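Local coordinates for exoenzyme S (Pseudomonas aeruginosa, PDB 1HE9), which is a type III-secreted bifunctional toxin whose domain described here activates GTP hydrolysis by host GTPases, while another part of the protein ADP-ribosylates host proteins, at residues L71-G76 and L109-S114. Sequence-based numbering, arbitrary orientation.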
loop_
_atom_site.group_PDB
_atom_site.type_symbol
_atom_site.label_atom_id
_atom_site.label_comp_id
_atom_site.label_asym_id
_atom_site.label_seq_id
_atom_site.Cartn_x
_atom_site.Cartn_y
_atom_site.Cartn_z
ATOM N N LEU A 71 -12.540 9.678 7.772
ATOM C CA LEU A 71 -12.687 8.326 8.362
ATOM C C LEU A 71 -13.340 8.350 9.738
ATOM O O LEU A 71 -13.954 7.398 10.185
ATOM C CB LEU A 71 -11.329 7.650 8.526
ATOM C CG LEU A 71 -10.784 6.917 7.321
ATOM C CD1 LEU A 71 -9.293 6.678 7.523
ATOM C CD2 LEU A 71 -11.584 5.640 7.123
ATOM N N GLU A 72 -13.141 9.443 10.443
ATOM C CA GLU A 72 -13.690 9.567 11.775
ATOM C C GLU A 72 -15.083 10.178 11.803
ATOM O O GLU A 72 -15.730 10.096 12.823
ATOM C CB GLU A 72 -12.779 10.436 12.652
ATOM C CG GLU A 72 -11.417 9.865 12.923
ATOM C CD GLU A 72 -11.408 8.742 13.937
ATOM O OE1 GLU A 72 -12.417 8.458 14.609
ATOM O OE2 GLU A 72 -10.346 8.133 14.079
ATOM N N ARG A 73 -15.526 10.816 10.719
ATOM C CA ARG A 73 -16.841 11.464 10.664
ATOM C C ARG A 73 -17.951 10.473 10.965
ATOM O O ARG A 73 -17.968 9.391 10.414
ATOM C CB ARG A 73 -17.068 12.057 9.291
ATOM C CG ARG A 73 -18.425 12.670 9.154
ATOM C CD ARG A 73 -18.433 13.610 8.018
ATOM N NE ARG A 73 -17.335 14.567 8.024
ATOM C CZ ARG A 73 -17.076 15.312 6.966
ATOM N NH1 ARG A 73 -17.867 15.143 5.913
ATOM N NH2 ARG A 73 -16.048 16.162 6.947
ATOM N N SER A 74 -18.874 10.807 11.854
ATOM C CA SER A 74 -19.924 9.842 12.193
ATOM C C SER A 74 -21.008 9.906 11.148
ATOM O O SER A 74 -21.446 10.982 10.728
ATOM C CB SER A 74 -20.514 10.154 13.569
ATOM O OG SER A 74 -20.861 11.523 13.529
ATOM N N ILE A 75 -21.394 8.708 10.725
ATOM C CA ILE A 75 -22.425 8.428 9.729
ATOM C C ILE A 75 -23.494 7.733 10.571
ATOM O O ILE A 75 -23.349 6.547 10.961
ATOM C CB ILE A 75 -21.886 7.421 8.649
ATOM C CG1 ILE A 75 -20.611 8.006 7.971
ATOM C CG2 ILE A 75 -23.016 7.013 7.700
ATOM C CD1 ILE A 75 -20.733 9.465 7.500
ATOM N N GLY A 76 -24.549 8.493 10.874
ATOM C CA GLY A 76 -25.618 7.989 11.724
ATOM C C GLY A 76 -25.085 7.595 13.100
ATOM O O GLY A 76 -25.345 6.495 13.615
ATOM N N LEU A 109 -23.330 10.447 3.746
ATOM C CA LEU A 109 -22.490 9.750 2.786
ATOM C C LEU A 109 -22.332 10.559 1.475
ATOM O O LEU A 109 -21.262 10.556 0.821
ATOM C CB LEU A 109 -23.053 8.344 2.525
ATOM C CG LEU A 109 -22.816 7.319 3.649
ATOM C CD1 LEU A 109 -23.512 6.033 3.263
ATOM C CD2 LEU A 109 -21.294 7.066 3.889
ATOM N N HIS A 110 -23.375 11.296 1.104
ATOM C CA HIS A 110 -23.294 12.099 -0.113
ATOM C C HIS A 110 -22.279 13.222 0.133
ATOM O O HIS A 110 -21.479 13.558 -0.724
ATOM C CB HIS A 110 -24.661 12.755 -0.490
ATOM C CG HIS A 110 -25.777 11.795 -0.898
ATOM N ND1 HIS A 110 -27.051 12.226 -1.113
ATOM C CD2 HIS A 110 -25.763 10.456 -1.111
ATOM C CE1 HIS A 110 -27.816 11.178 -1.450
ATOM N NE2 HIS A 110 -27.059 10.110 -1.453
ATOM N N GLN A 111 -22.342 13.841 1.305
ATOM C CA GLN A 111 -21.439 14.956 1.641
ATOM C C GLN A 111 -19.972 14.438 1.635
ATOM O O GLN A 111 -19.067 15.085 1.151
ATOM C CB GLN A 111 -21.845 15.512 3.026
ATOM C CG GLN A 111 -20.947 16.649 3.575
ATOM C CD GLN A 111 -20.783 17.701 2.517
ATOM O OE1 GLN A 111 -21.676 17.837 1.683
ATOM N NE2 GLN A 111 -19.652 18.430 2.507
ATOM N N VAL A 112 -19.747 13.244 2.159
ATOM C CA VAL A 112 -18.410 12.675 2.167
ATOM C C VAL A 112 -17.848 12.591 0.755
ATOM O O VAL A 112 -16.734 13.058 0.506
ATOM C CB VAL A 112 -18.412 11.281 2.791
ATOM C CG1 VAL A 112 -17.127 10.546 2.418
ATOM C CG2 VAL A 112 -18.588 11.409 4.296
HETATM N N MSE A 113 -18.652 12.067 -0.167
HETATM C CA MSE A 113 -18.232 11.895 -1.539
HETATM C C MSE A 113 -17.893 13.183 -2.222
HETATM O O MSE A 113 -16.980 13.202 -3.050
HETATM C CB MSE A 113 -19.273 11.098 -2.316
HETATM C CG MSE A 113 -19.410 9.679 -1.786
HETATM SE SE MSE A 113 -17.701 8.681 -1.497
HETATM C CE MSE A 113 -17.137 8.323 -3.337
ATOM N N SER A 114 -18.585 14.274 -1.906
ATOM C CA SER A 114 -18.187 15.542 -2.551
ATOM C C SER A 114 -16.854 16.093 -1.978
ATOM O O SER A 114 -16.066 16.725 -2.675
ATOM C CB SER A 114 -19.288 16.578 -2.448
ATOM O OG SER A 114 -19.705 16.650 -1.119
#
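The guanidinium group of R73 is approached obliquely by CG2 of V112 and CG of Q111, each 4.1 Å from NH1. Its plane lies 17° from that of the Q111 amide; the two flat groups are similarly tilted without being stacked, and what touches R73 is the aliphatic part of the glutamine. No hydrogen bond joins the two segments; the polar ends converge instead on E115. E115 OE2, one turn beyond Q111, forms a salt bridge with R73 NH1 and accepts a hydrogen bond from Q111 NE2. Arginine suits this place because its long chain runs extended from the end of helix 61-72 through chi1 and chi2, then bends at chi3 (-50°) and brings NH1 to the acid. Glutamine suits its own because, with the chain bent at chi2 (50°), CG touches R73 NH1 while NE2 bonds to E115 OE2.

Next to these polar ends the contact is apolar. I75 and L109 cross at about a right angle, CG2 of the isoleucine resting 4.1 Å from CG of the leucine and 4.2 Å from its CD2. The other branch of I75 ends in CD1, which reaches CG2 of V112 at 4.3 Å; a beta-branched residue, common in strands, can thus meet two residues of one helix face. V112 also packs on L47 of helix 43-57, and I75 on I105, extending the buried layer.

R73 leaves helical geometry and I75 lies in strand 74-75, which pairs antiparallel with strand 78-79. The first strand of this short beta hairpin is thereby held on the long C-terminal helix, where Q108 OE1 also accepts a hydrogen bond from G76 N. The side chain of L109 is about 11 Å from that of R45, a GDP-binding residue, within the predominantly helical fold of the bacterial YopE-type GTPase-activating domain.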